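Long-range contacts in annexin A8 (Homo sapiens, PDB 1W3W), which binds acidic phospholipids in a calcium-dependent way and acts as an anticoagulant, indirectly inhibiting the thromboplastin-specific complex of the clotting cascade: residues S19-D24 with Q57-S62; P25-L30 with K61-Q66; Y97-L102 with R129-A134; Y257-L262 with C293-M298. All blocks are in the same frame, centred on the assembly; numbering follows the deposited sequence.

Interaction 1: residues S19-D24 with Q57-S62; sequences SHFNPD and QQIAKS
P23 and F21, in the loop that leads into helix 24-34, rest on one side of helix 53-67 through Q58, I59 and S62: a mixed apolar and polar contact at the start of the first annexin repeat. The pyrrolidine ring of P23 lies across Q58 at about a right angle, its CB 3.9 Å from CB of Q58 and 4.0 Å from CG1 of I59. Proline, which has no N-H to satisfy and a restricted backbone, suits the approach to a helix. The ring of F21, its CG anti to the backbone N (chi1 -178°), meets CD1 of I59 at its edge, CZ to CD1 being 4.2 Å, and the plane of the Q58 amide is steeply inclined to it. N22, just before the turn that leads into helix 24-34, caps it: its OD1 accepts from N of D24 at 3.1 Å, the donor standing above the carbonyl plane. OD1 of D24 receives the hydroxyl of S62, OG to OD1 2.6 Å, on the anti side and tilted out of the carboxylate plane. Without that hydroxyl, as with an alanine here, the D24 carboxylate would probably lose its mate on helix 53-67.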
loop_
_atom_site.group_PDB
_atom_site.type_symbol
_atom_site.label_atom_id
_atom_site.label_comp_id
_atom_site.label_asym_id
_atom_site.label_seq_id
_atom_site.Cartn_x
_atom_site.Cartn_y
_atom_site.Cartn_z
ATOM N N SER A 19 7.773 -3.316 -25.877
ATOM C CA SER A 19 7.489 -3.112 -27.300
ATOM C C SER A 19 7.040 -4.417 -27.963
ATOM O O SER A 19 6.151 -4.415 -28.817
ATOM C CB SER A 19 8.712 -2.545 -28.032
ATOM O OG SER A 19 9.646 -3.563 -28.352
ATOM N N HIS A 20 7.676 -5.520 -27.568
ATOM C CA HIS A 20 7.358 -6.853 -28.084
ATOM C C HIS A 20 8.219 -7.907 -27.372
ATOM O O HIS A 20 9.457 -7.787 -27.351
ATOM C CB HIS A 20 7.616 -6.917 -29.584
ATOM C CG HIS A 20 7.348 -8.262 -30.172
ATOM N ND1 HIS A 20 6.368 -9.097 -29.682
ATOM C CD2 HIS A 20 7.938 -8.926 -31.193
ATOM C CE1 HIS A 20 6.360 -10.216 -30.380
ATOM N NE2 HIS A 20 7.300 -10.137 -31.306
ATOM N N PHE A 21 7.593 -8.947 -26.820
ATOM C CA PHE A 21 8.267 -9.766 -25.806
ATOM C C PHE A 21 8.020 -11.276 -25.923
ATOM O O PHE A 21 6.873 -11.737 -25.912
ATOM C CB PHE A 21 7.832 -9.271 -24.417
ATOM C CG PHE A 21 8.476 -10.000 -23.283
ATOM C CD1 PHE A 21 9.845 -9.916 -23.080
ATOM C CD2 PHE A 21 7.718 -10.791 -22.434
ATOM C CE1 PHE A 21 10.438 -10.600 -22.029
ATOM C CE2 PHE A 21 8.303 -11.472 -21.397
ATOM C CZ PHE A 21 9.663 -11.379 -21.196
ATOM N N ASN A 22 9.111 -12.031 -26.019
ATOM C CA ASN A 22 9.080 -13.496 -25.967
ATOM C C ASN A 22 9.481 -13.933 -24.554
ATOM O O ASN A 22 10.642 -13.776 -24.182
ATOM C CB ASN A 22 10.054 -14.081 -27.010
ATOM C CG ASN A 22 10.172 -15.608 -26.945
ATOM O OD1 ASN A 22 9.355 -16.295 -26.325
ATOM N ND2 ASN A 22 11.196 -16.148 -27.622
ATOM N N PRO A 23 8.547 -14.481 -23.771
ATOM C CA PRO A 23 8.848 -14.925 -22.396
ATOM C C PRO A 23 9.614 -16.252 -22.253
ATOM O O PRO A 23 10.051 -16.564 -21.143
ATOM C CB PRO A 23 7.457 -15.102 -21.792
ATOM C CG PRO A 23 6.625 -15.490 -22.935
ATOM C CD PRO A 23 7.125 -14.701 -24.104
ATOM N N ASP A 24 9.740 -17.028 -23.329
ATOM C CA ASP A 24 10.260 -18.391 -23.246
ATOM C C ASP A 24 11.690 -18.490 -22.719
ATOM O O ASP A 24 11.951 -19.308 -21.856
ATOM C CB ASP A 24 10.133 -19.113 -24.606
ATOM C CG ASP A 24 8.688 -19.431 -24.981
ATOM O OD1 ASP A 24 7.759 -19.277 -24.150
ATOM O OD2 ASP A 24 8.392 -19.860 -26.107
ATOM N N GLN A 57 3.877 -12.385 -15.688
ATOM C CA GLN A 57 2.718 -13.257 -15.876
ATOM C C GLN A 57 2.877 -14.116 -17.137
ATOM O O GLN A 57 2.528 -15.303 -17.147
ATOM C CB GLN A 57 1.413 -12.441 -15.950
ATOM C CG GLN A 57 1.146 -11.504 -14.754
ATOM C CD GLN A 57 1.337 -12.171 -13.412
ATOM O OE1 GLN A 57 0.958 -13.319 -13.237
ATOM N NE2 GLN A 57 1.919 -11.455 -12.463
ATOM N N GLN A 58 3.445 -13.525 -18.182
ATOM C CA GLN A 58 3.752 -14.245 -19.416
ATOM C C GLN A 58 4.828 -15.301 -19.181
ATOM O O GLN A 58 4.727 -16.422 -19.673
ATOM C CB GLN A 58 4.206 -13.276 -20.509
ATOM C CG GLN A 58 3.158 -12.264 -20.918
ATOM C CD GLN A 58 3.693 -11.250 -21.932
ATOM O OE1 GLN A 58 3.966 -10.099 -21.587
ATOM N NE2 GLN A 58 3.831 -11.674 -23.174
ATOM N N ILE A 59 5.853 -14.934 -18.417
ATOM C CA ILE A 59 6.904 -15.865 -18.022
ATOM C C ILE A 59 6.318 -17.051 -17.223
ATOM O O ILE A 59 6.665 -18.201 -17.472
ATOM C CB ILE A 59 8.005 -15.137 -17.227
ATOM C CG1 ILE A 59 8.790 -14.188 -18.150
ATOM C CG2 ILE A 59 8.978 -16.130 -16.630
ATOM C CD1 ILE A 59 9.666 -13.217 -17.414
ATOM N N ALA A 60 5.419 -16.766 -16.295
ATOM C CA ALA A 60 4.771 -17.819 -15.505
ATOM C C ALA A 60 4.016 -18.794 -16.399
ATOM O O ALA A 60 4.111 -20.020 -16.219
ATOM C CB ALA A 60 3.837 -17.215 -14.453
ATOM N N LYS A 61 3.295 -18.265 -17.388
ATOM C CA LYS A 61 2.532 -19.111 -18.314
ATOM C C LYS A 61 3.443 -19.987 -19.173
ATOM O O LYS A 61 3.182 -21.180 -19.362
ATOM C CB LYS A 61 1.638 -18.258 -19.211
ATOM C CG LYS A 61 0.651 -19.081 -20.030
ATOM C CD LYS A 61 -0.485 -18.222 -20.600
ATOM C CE LYS A 61 -0.876 -18.626 -22.029
ATOM N NZ LYS A 61 -2.353 -18.840 -22.176
ATOM N N SER A 62 4.512 -19.394 -19.687
ATOM C CA SER A 62 5.499 -20.122 -20.468
ATOM C C SER A 62 6.193 -21.194 -19.636
ATOM O O SER A 62 6.454 -22.276 -20.131
ATOM C CB SER A 62 6.548 -19.167 -21.062
ATOM O OG SER A 62 7.610 -19.885 -21.666
#

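Interaction 2: residues P25-L30 with K61-Q66; sequences PDAETL and KSFKAQ
In the first annexin repeat, A27 of helix 24-34 packs against S62, F63 and Q66 where that helix crosses helix 53-67 at -68°, the axes of the two segments 8.6 Å apart. A27 is the point of closest backbone approach, its CA 5.0 Å from CA of F63, and a small residue suits so close an approach. Its CB touches OG of S62 at 3.6 Å and NE2 of Q66 at 3.8 Å. With chi1 at -174°, F63 turns the edge of its ring, not its face, to the carbonyl O of A27, with CD2 3.6 Å away, and CE2 lies 4.3 Å from CB of L30. Beside the A27 methyl, NE2 of Q66 donates to OG of S62 at 2.8 Å, nearly in its amide plane; the same OG is also bonded to D24. In place of S62, a valine would remove this acceptor and is likely to leave the Q66 amide with only its weak bond to the carbonyl O of D24 among the bonds described. L71 of helix 71-78 touches both L30 and F63. Small residue against small, with an aromatic edge beside it, this is a close helix crossing within the five-helix annexin repeat.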
loop_
_atom_site.group_PDB
_atom_site.type_symbol
_atom_site.label_atom_id
_atom_site.label_comp_id
_atom_site.label_asym_id
_atom_site.label_seq_id
_atom_site.Cartn_x
_atom_site.Cartn_y
_atom_site.Cartn_z
ATOM N N PRO A 25 12.629 -17.686 -23.216
ATOM C CA PRO A 25 14.002 -17.719 -22.689
ATOM C C PRO A 25 14.097 -17.393 -21.205
ATOM O O PRO A 25 14.845 -18.039 -20.496
ATOM C CB PRO A 25 14.729 -16.636 -23.498
ATOM C CG PRO A 25 13.900 -16.425 -24.722
ATOM C CD PRO A 25 12.489 -16.742 -24.340
ATOM N N ASP A 26 13.343 -16.399 -20.745
ATOM C CA ASP A 26 13.317 -16.066 -19.321
ATOM C C ASP A 26 12.805 -17.248 -18.477
ATOM O O ASP A 26 13.343 -17.536 -17.416
ATOM C CB ASP A 26 12.448 -14.833 -19.077
ATOM C CG ASP A 26 13.147 -13.530 -19.455
ATOM O OD1 ASP A 26 12.444 -12.542 -19.727
ATOM O OD2 ASP A 26 14.382 -13.391 -19.496
ATOM N N ALA A 27 11.762 -17.911 -18.946
ATOM C CA ALA A 27 11.237 -19.091 -18.259
ATOM C C ALA A 27 12.319 -20.149 -18.168
ATOM O O ALA A 27 12.502 -20.770 -17.135
ATOM C CB ALA A 27 10.006 -19.641 -18.991
ATOM N N GLU A 28 13.058 -20.342 -19.256
ATOM C CA GLU A 28 14.167 -21.291 -19.263
ATOM C C GLU A 28 15.297 -20.899 -18.318
ATOM O O GLU A 28 15.878 -21.755 -17.662
ATOM C CB GLU A 28 14.720 -21.475 -20.679
ATOM C CG GLU A 28 15.541 -22.744 -20.823
ATOM C CD GLU A 28 16.154 -22.879 -22.197
ATOM O OE1 GLU A 28 16.873 -21.953 -22.608
ATOM O OE2 GLU A 28 15.906 -23.908 -22.859
ATOM N N THR A 29 15.604 -19.611 -18.224
ATOM C CA THR A 29 16.590 -19.166 -17.265
ATOM C C THR A 29 16.177 -19.522 -15.839
ATOM O O THR A 29 16.988 -19.991 -15.061
ATOM C CB THR A 29 16.786 -17.659 -17.378
ATOM O OG1 THR A 29 17.317 -17.350 -18.662
ATOM C CG2 THR A 29 17.857 -17.182 -16.415
ATOM N N LEU A 30 14.914 -19.295 -15.496
ATOM C CA LEU A 30 14.439 -19.603 -14.152
ATOM C C LEU A 30 14.468 -21.114 -13.878
ATOM O O LEU A 30 14.854 -21.543 -12.798
ATOM C CB LEU A 30 13.036 -19.063 -13.939
ATOM C CG LEU A 30 12.882 -17.553 -13.990
ATOM C CD1 LEU A 30 11.423 -17.168 -13.878
ATOM C CD2 LEU A 30 13.705 -16.905 -12.898
ATOM N N LYS A 61 3.295 -18.265 -17.388
ATOM C CA LYS A 61 2.532 -19.111 -18.314
ATOM C C LYS A 61 3.443 -19.987 -19.173
ATOM O O LYS A 61 3.182 -21.180 -19.362
ATOM C CB LYS A 61 1.638 -18.258 -19.211
ATOM C CG LYS A 61 0.651 -19.081 -20.030
ATOM C CD LYS A 61 -0.485 -18.222 -20.600
ATOM C CE LYS A 61 -0.876 -18.626 -22.029
ATOM N NZ LYS A 61 -2.353 -18.840 -22.176
ATOM N N SER A 62 4.512 -19.394 -19.687
ATOM C CA SER A 62 5.499 -20.122 -20.468
ATOM C C SER A 62 6.193 -21.194 -19.636
ATOM O O SER A 62 6.454 -22.276 -20.131
ATOM C CB SER A 62 6.548 -19.167 -21.062
ATOM O OG SER A 62 7.610 -19.885 -21.666
ATOM N N PHE A 63 6.477 -20.883 -18.377
ATOM C CA PHE A 63 7.141 -21.804 -17.469
ATOM C C PHE A 63 6.274 -23.044 -17.239
ATOM O O PHE A 63 6.791 -24.151 -17.225
ATOM C CB PHE A 63 7.443 -21.101 -16.146
ATOM C CG PHE A 63 8.266 -21.910 -15.184
ATOM C CD1 PHE A 63 7.659 -22.803 -14.295
ATOM C CD2 PHE A 63 9.645 -21.749 -15.128
ATOM C CE1 PHE A 63 8.425 -23.535 -13.388
ATOM C CE2 PHE A 63 10.413 -22.474 -14.220
ATOM C CZ PHE A 63 9.803 -23.370 -13.353
ATOM N N LYS A 64 4.967 -22.856 -17.074
ATOM C CA LYS A 64 4.061 -23.969 -16.816
ATOM C C LYS A 64 3.838 -24.829 -18.068
ATOM O O LYS A 64 3.745 -26.062 -17.976
ATOM C CB LYS A 64 2.724 -23.470 -16.280
ATOM C CG LYS A 64 1.883 -24.575 -15.602
ATOM C CD LYS A 64 0.507 -24.063 -15.162
ATOM C CE LYS A 64 0.606 -22.903 -14.155
ATOM N NZ LYS A 64 -0.606 -22.746 -13.283
ATOM N N ALA A 65 3.744 -24.184 -19.224
ATOM C CA ALA A 65 3.583 -24.895 -20.482
ATOM C C ALA A 65 4.805 -25.758 -20.807
ATOM O O ALA A 65 4.654 -26.905 -21.246
ATOM C CB ALA A 65 3.313 -23.906 -21.622
ATOM N N GLN A 66 6.003 -25.214 -20.574
ATOM C CA GLN A 66 7.266 -25.889 -20.918
ATOM C C GLN A 66 7.700 -26.950 -19.900
ATOM O O GLN A 66 8.242 -27.980 -20.278
ATOM C CB GLN A 66 8.410 -24.879 -21.029
ATOM C CG GLN A 66 8.362 -23.933 -22.223
ATOM C CD GLN A 66 9.653 -23.138 -22.346
ATOM O OE1 GLN A 66 10.681 -23.699 -22.701
ATOM N NE2 GLN A 66 9.612 -21.845 -22.008
#

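Interaction 3: residues Y97-L102 with R129-A134; sequences YEAKEL and REIMKA
I131 is the side chain on which this contact turns: it projects from helix 125-139 between E98 and L102 of helix 96-107, one turn apart, and uses both of its branches. CG1 lies anti to the carbonyl carbon (chi1 -72°), which sends CD1 to CB of E98 at 3.6 Å, while CG2 meets CD1 of L102 at 3.8 Å. Both neighbours cross the isoleucine at about a right angle. A branched residue suits this place because it can serve two partners at once. A99, between them in sequence, brings the backbones together; its CB sits 3.9 Å from the carbonyl O of I131 and 4.1 Å from CB of A134. Two alanines facing each other let the segment axes come within 8.4 Å, where longer side chains would hold them apart.

Away from this tight apolar seam the contact gives way to charge. The chain of E98 bends at chi2 (92°), taking its carboxylate off the isoleucine to R123, a salt bridge, and to the backbone N of Y95. On the outer side of helix 125-139, R129 and K133 are exposed and do not touch helix 96-107. L102 also packs against I116, I119 and L120 of helix 113-122. Helices crossing at -64° around an alanine, with leucine and isoleucine filling the inside, fit the all-helical fold of an annexin repeat.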
loop_
_atom_site.group_PDB
_atom_site.type_symbol
_atom_site.label_atom_id
_atom_site.label_comp_id
_atom_site.label_asym_id
_atom_site.label_seq_id
_atom_site.Cartn_x
_atom_site.Cartn_y
_atom_site.Cartn_z
ATOM N N TYR A 97 -2.665 -8.827 -5.541
ATOM C CA TYR A 97 -1.624 -8.688 -4.528
ATOM C C TYR A 97 -2.164 -8.067 -3.245
ATOM O O TYR A 97 -1.967 -8.603 -2.154
ATOM C CB TYR A 97 -0.468 -7.832 -5.047
ATOM C CG TYR A 97 0.625 -7.646 -4.029
ATOM C CD1 TYR A 97 1.152 -8.739 -3.334
ATOM C CD2 TYR A 97 1.150 -6.388 -3.765
ATOM C CE1 TYR A 97 2.162 -8.571 -2.407
ATOM C CE2 TYR A 97 2.170 -6.221 -2.848
ATOM C CZ TYR A 97 2.665 -7.312 -2.163
ATOM O OH TYR A 97 3.674 -7.137 -1.237
ATOM N N GLU A 98 -2.844 -6.931 -3.381
ATOM C CA GLU A 98 -3.436 -6.241 -2.233
ATOM C C GLU A 98 -4.491 -7.102 -1.523
ATOM O O GLU A 98 -4.569 -7.110 -0.295
ATOM C CB GLU A 98 -4.034 -4.888 -2.647
ATOM C CG GLU A 98 -2.987 -3.823 -2.929
ATOM C CD GLU A 98 -2.572 -3.758 -4.388
ATOM O OE1 GLU A 98 -2.056 -2.706 -4.787
ATOM O OE2 GLU A 98 -2.756 -4.736 -5.143
ATOM N N ALA A 99 -5.292 -7.824 -2.300
ATOM C CA ALA A 99 -6.258 -8.769 -1.739
ATOM C C ALA A 99 -5.574 -9.832 -0.876
ATOM O O ALA A 99 -6.080 -10.175 0.193
ATOM C CB ALA A 99 -7.055 -9.420 -2.831
ATOM N N LYS A 100 -4.437 -10.343 -1.331
ATOM C CA LYS A 100 -3.666 -11.305 -0.557
ATOM C C LYS A 100 -3.140 -10.678 0.733
ATOM O O LYS A 100 -3.247 -11.279 1.798
ATOM C CB LYS A 100 -2.508 -11.874 -1.374
ATOM C CG LYS A 100 -1.620 -12.895 -0.613
ATOM C CD LYS A 100 -0.149 -12.505 -0.674
ATOM C CE LYS A 100 0.778 -13.668 -0.273
ATOM N NZ LYS A 100 0.476 -14.183 1.090
ATOM N N GLU A 101 -2.583 -9.470 0.640
ATOM C CA GLU A 101 -2.101 -8.764 1.819
ATOM C C GLU A 101 -3.217 -8.522 2.847
ATOM O O GLU A 101 -2.997 -8.669 4.046
ATOM C CB GLU A 101 -1.444 -7.440 1.421
ATOM C CG GLU A 101 -0.126 -7.625 0.698
ATOM C CD GLU A 101 0.967 -8.158 1.601
ATOM O OE1 GLU A 101 1.556 -9.195 1.259
ATOM O OE2 GLU A 101 1.246 -7.543 2.646
ATOM N N LEU A 102 -4.398 -8.144 2.378
ATOM C CA LEU A 102 -5.524 -7.882 3.275
ATOM C C LEU A 102 -5.993 -9.181 3.964
ATOM O O LEU A 102 -6.272 -9.199 5.165
ATOM C CB LEU A 102 -6.689 -7.244 2.509
ATOM C CG LEU A 102 -6.478 -5.798 2.044
ATOM C CD1 LEU A 102 -7.512 -5.404 0.998
ATOM C CD2 LEU A 102 -6.517 -4.825 3.218
ATOM N N ARG A 129 -12.310 -1.210 -5.996
ATOM C CA ARG A 129 -13.320 -2.051 -6.623
ATOM C C ARG A 129 -12.676 -3.313 -7.176
ATOM O O ARG A 129 -13.228 -4.387 -7.037
ATOM C CB ARG A 129 -14.045 -1.306 -7.756
ATOM C CG ARG A 129 -15.130 -2.159 -8.451
ATOM C CD ARG A 129 -15.330 -1.900 -9.951
ATOM N NE ARG A 129 -14.877 -0.572 -10.359
ATOM C CZ ARG A 129 -15.497 0.568 -10.062
ATOM N NH1 ARG A 129 -16.629 0.572 -9.363
ATOM N NH2 ARG A 129 -14.984 1.719 -10.476
ATOM N N GLU A 130 -11.502 -3.169 -7.787
ATOM C CA GLU A 130 -10.742 -4.300 -8.327
ATOM C C GLU A 130 -10.201 -5.189 -7.225
ATOM O O GLU A 130 -10.197 -6.396 -7.353
ATOM C CB GLU A 130 -9.575 -3.806 -9.198
ATOM C CG GLU A 130 -10.000 -3.088 -10.466
ATOM C CD GLU A 130 -10.868 -3.960 -11.360
ATOM O OE1 GLU A 130 -11.893 -3.455 -11.866
ATOM O OE2 GLU A 130 -10.531 -5.150 -11.547
ATOM N N ILE A 131 -9.738 -4.584 -6.141
ATOM C CA ILE A 131 -9.228 -5.351 -5.009
ATOM C C ILE A 131 -10.364 -6.168 -4.362
ATOM O O ILE A 131 -10.185 -7.332 -4.022
ATOM C CB ILE A 131 -8.539 -4.408 -4.001
ATOM C CG1 ILE A 131 -7.210 -3.920 -4.588
ATOM C CG2 ILE A 131 -8.307 -5.118 -2.683
ATOM C CD1 ILE A 131 -6.620 -2.702 -3.910
ATOM N N MET A 132 -11.532 -5.552 -4.224
ATOM C CA MET A 132 -12.706 -6.231 -3.669
ATOM C C MET A 132 -13.136 -7.433 -4.494
ATOM O O MET A 132 -13.490 -8.470 -3.947
ATOM C CB MET A 132 -13.869 -5.251 -3.563
ATOM C CG MET A 132 -13.771 -4.384 -2.341
ATOM S SD MET A 132 -15.108 -3.192 -2.264
ATOM C CE MET A 132 -15.788 -3.544 -0.796
ATOM N N LYS A 133 -13.097 -7.290 -5.811
ATOM C CA LYS A 133 -13.449 -8.380 -6.712
ATOM C C LYS A 133 -12.438 -9.507 -6.603
ATOM O O LYS A 133 -12.811 -10.678 -6.537
ATOM C CB LYS A 133 -13.526 -7.871 -8.156
ATOM C CG LYS A 133 -13.689 -8.975 -9.199
ATOM C CD LYS A 133 -14.516 -8.511 -10.412
ATOM C CE LYS A 133 -13.733 -7.562 -11.320
ATOM N NZ LYS A 133 -14.034 -7.813 -12.773
ATOM N N ALA A 134 -11.153 -9.159 -6.574
ATOM C CA ALA A 134 -10.089 -10.146 -6.453
ATOM C C ALA A 134 -10.191 -10.910 -5.134
ATOM O O ALA A 134 -9.991 -12.124 -5.108
ATOM C CB ALA A 134 -8.710 -9.473 -6.565
#

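Interaction 4: residues Y257-L262 with C293-M298; sequences YFAERL and CHFKKM
H294 opens the contact from helix 288-299, its CB 4.2 Å from CB of A259 on helix 254-266, while its ring nitrogen ND1 is hydrogen-bonded to the carbonyl O of L290, a turn earlier. F295 comes next and is the most heavily covered residue of segment 293-298. A chi1 of -162° swings its ring to the side of its own carbonyl carbon, and the ring turns an edge to the carbonyl O of A259, 3.6 Å from CD1, while CE1 lies 4.4 Å from CB of L262. A flat ring can lay its edge against a helix backbone. One turn on, M298 bends at chi3 (67°); its SD rests 4.0 Å from CB of A259 and CE reaches the aliphatic part of E260, whose carboxylate pairs with K249. A pliable thioether fits this partly exposed margin of the contact. The small A259 lets the segment axes approach to 8.8 Å, crossing at -68°. Within the fourth repeat, L262 touches N279 of helix 273-283 and I291 of helix 288-299, and the rings of F295 and Y299 meet edge-to-face.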
loop_
_atom_site.group_PDB
_atom_site.type_symbol
_atom_site.label_atom_id
_atom_site.label_comp_id
_atom_site.label_asym_id
_atom_site.label_seq_id
_atom_site.Cartn_x
_atom_site.Cartn_y
_atom_site.Cartn_z
ATOM N N TYR A 257 3.231 10.298 1.205
ATOM C CA TYR A 257 2.728 9.309 2.161
ATOM C C TYR A 257 3.546 8.012 2.075
ATOM O O TYR A 257 3.969 7.448 3.092
ATOM C CB TYR A 257 1.229 9.001 1.936
ATOM C CG TYR A 257 0.797 7.752 2.681
ATOM C CD1 TYR A 257 0.723 7.734 4.059
ATOM C CD2 TYR A 257 0.508 6.569 2.000
ATOM C CE1 TYR A 257 0.387 6.581 4.742
ATOM C CE2 TYR A 257 0.165 5.423 2.677
ATOM C CZ TYR A 257 0.092 5.433 4.037
ATOM O OH TYR A 257 -0.263 4.287 4.704
ATOM N N PHE A 258 3.743 7.529 0.855
ATOM C CA PHE A 258 4.474 6.280 0.654
ATOM C C PHE A 258 5.925 6.403 1.071
ATOM O O PHE A 258 6.474 5.450 1.611
ATOM C CB PHE A 258 4.348 5.775 -0.789
ATOM C CG PHE A 258 2.990 5.226 -1.103
ATOM C CD1 PHE A 258 2.197 5.806 -2.058
ATOM C CD2 PHE A 258 2.496 4.128 -0.407
ATOM C CE1 PHE A 258 0.921 5.302 -2.330
ATOM C CE2 PHE A 258 1.240 3.633 -0.670
ATOM C CZ PHE A 258 0.449 4.227 -1.641
ATOM N N ALA A 259 6.544 7.558 0.830
ATOM C CA ALA A 259 7.922 7.789 1.278
ATOM C C ALA A 259 8.002 7.633 2.789
ATOM O O ALA A 259 8.930 7.029 3.302
ATOM C CB ALA A 259 8.414 9.177 0.878
ATOM N N GLU A 260 7.024 8.199 3.496
ATOM C CA GLU A 260 7.009 8.204 4.959
ATOM C C GLU A 260 6.747 6.814 5.519
ATOM O O GLU A 260 7.299 6.424 6.548
ATOM C CB GLU A 260 5.943 9.189 5.458
ATOM C CG GLU A 260 5.885 9.348 6.967
ATOM C CD GLU A 260 4.774 10.294 7.391
ATOM O OE1 GLU A 260 4.881 11.507 7.142
ATOM O OE2 GLU A 260 3.789 9.809 7.954
ATOM N N ARG A 261 5.919 6.058 4.818
ATOM C CA ARG A 261 5.647 4.689 5.176
ATOM C C ARG A 261 6.918 3.847 5.100
ATOM O O ARG A 261 7.207 3.050 5.988
ATOM C CB ARG A 261 4.589 4.141 4.236
ATOM C CG ARG A 261 3.917 2.980 4.744
ATOM C CD ARG A 261 2.998 3.243 5.929
ATOM N NE ARG A 261 2.314 1.995 6.147
ATOM C CZ ARG A 261 2.130 1.407 7.317
ATOM N NH1 ARG A 261 2.500 1.984 8.460
ATOM N NH2 ARG A 261 1.516 0.249 7.334
ATOM N N LEU A 262 7.682 4.045 4.039
ATOM C CA LEU A 262 8.926 3.320 3.843
ATOM C C LEU A 262 9.962 3.714 4.899
ATOM O O LEU A 262 10.628 2.852 5.455
ATOM C CB LEU A 262 9.456 3.572 2.436
ATOM C CG LEU A 262 8.643 2.943 1.303
ATOM C CD1 LEU A 262 9.159 3.425 -0.032
ATOM C CD2 LEU A 262 8.725 1.435 1.395
ATOM N N CYS A 293 12.292 10.541 -4.999
ATOM C CA CYS A 293 12.548 11.972 -4.955
ATOM C C CYS A 293 12.071 12.605 -3.643
ATOM O O CYS A 293 12.800 13.393 -2.998
ATOM C CB CYS A 293 11.877 12.636 -6.141
ATOM S SG CYS A 293 12.124 14.410 -6.198
ATOM N N HIS A 294 10.849 12.252 -3.250
ATOM C CA HIS A 294 10.248 12.751 -2.018
ATOM C C HIS A 294 11.010 12.277 -0.787
ATOM O O HIS A 294 11.186 13.043 0.159
ATOM C CB HIS A 294 8.767 12.359 -1.917
ATOM C CG HIS A 294 7.852 13.303 -2.634
ATOM N ND1 HIS A 294 7.519 13.152 -3.963
ATOM C CD2 HIS A 294 7.235 14.435 -2.219
ATOM C CE1 HIS A 294 6.715 14.135 -4.330
ATOM N NE2 HIS A 294 6.530 14.928 -3.291
ATOM N N PHE A 295 11.468 11.030 -0.800
ATOM C CA PHE A 295 12.250 10.482 0.308
ATOM C C PHE A 295 13.511 11.321 0.563
ATOM O O PHE A 295 13.832 11.647 1.704
ATOM C CB PHE A 295 12.666 9.046 -0.003
ATOM C CG PHE A 295 13.079 8.266 1.190
ATOM C CD1 PHE A 295 12.171 7.453 1.844
ATOM C CD2 PHE A 295 14.382 8.340 1.670
ATOM C CE1 PHE A 295 12.548 6.729 2.945
ATOM C CE2 PHE A 295 14.761 7.629 2.769
ATOM C CZ PHE A 295 13.838 6.814 3.412
ATOM N N LYS A 296 14.219 11.627 -0.520
ATOM C CA LYS A 296 15.431 12.452 -0.495
ATOM C C LYS A 296 15.158 13.838 0.054
ATOM O O LYS A 296 15.912 14.337 0.890
ATOM C CB LYS A 296 16.002 12.617 -1.910
ATOM C CG LYS A 296 17.250 11.845 -2.169
ATOM C CD LYS A 296 17.836 12.214 -3.533
ATOM C CE LYS A 296 19.200 12.841 -3.379
ATOM N NZ LYS A 296 19.942 12.773 -4.641
ATOM N N LYS A 297 14.092 14.459 -0.437
ATOM C CA LYS A 297 13.735 15.817 -0.032
ATOM C C LYS A 297 13.379 15.877 1.442
ATOM O O LYS A 297 13.798 16.798 2.139
ATOM C CB LYS A 297 12.557 16.359 -0.846
ATOM C CG LYS A 297 12.875 16.715 -2.300
ATOM C CD LYS A 297 12.114 17.997 -2.739
ATOM C CE LYS A 297 12.546 18.511 -4.120
ATOM N NZ LYS A 297 13.386 17.554 -4.900
ATOM N N MET A 298 12.636 14.881 1.926
ATOM C CA MET A 298 12.100 14.902 3.281
ATOM C C MET A 298 13.146 14.513 4.321
ATOM O O MET A 298 13.161 15.071 5.409
ATOM C CB MET A 298 10.881 13.972 3.408
ATOM C CG MET A 298 9.706 14.336 2.489
ATOM S SD MET A 298 8.554 12.920 2.247
ATOM C CE MET A 298 7.959 12.848 3.920
#

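Overall arrangement
Interactions 2, 3 and 4 join corresponding helix pairs in the first, second and fourth repeats, each crossing at -64° to -68° about one alanine. An aromatic edge sits beside that alanine in interactions 2 and 4, an isoleucine in interaction 3. Interactions 2 and 3 are buried; 1 and 4 are partly so. Interaction 1 differs: a loop covers helix 53-67, and a hydrogen bond joins its two sides. It shares S62 with interaction 2 and touches it. Both lie far from the chain's centre, whereas interactions 3 and 4 flank it, their centres about 25 Å apart. Interaction 4 is nearest a calcium site, the side chain of F295 about 11 Å from the ion.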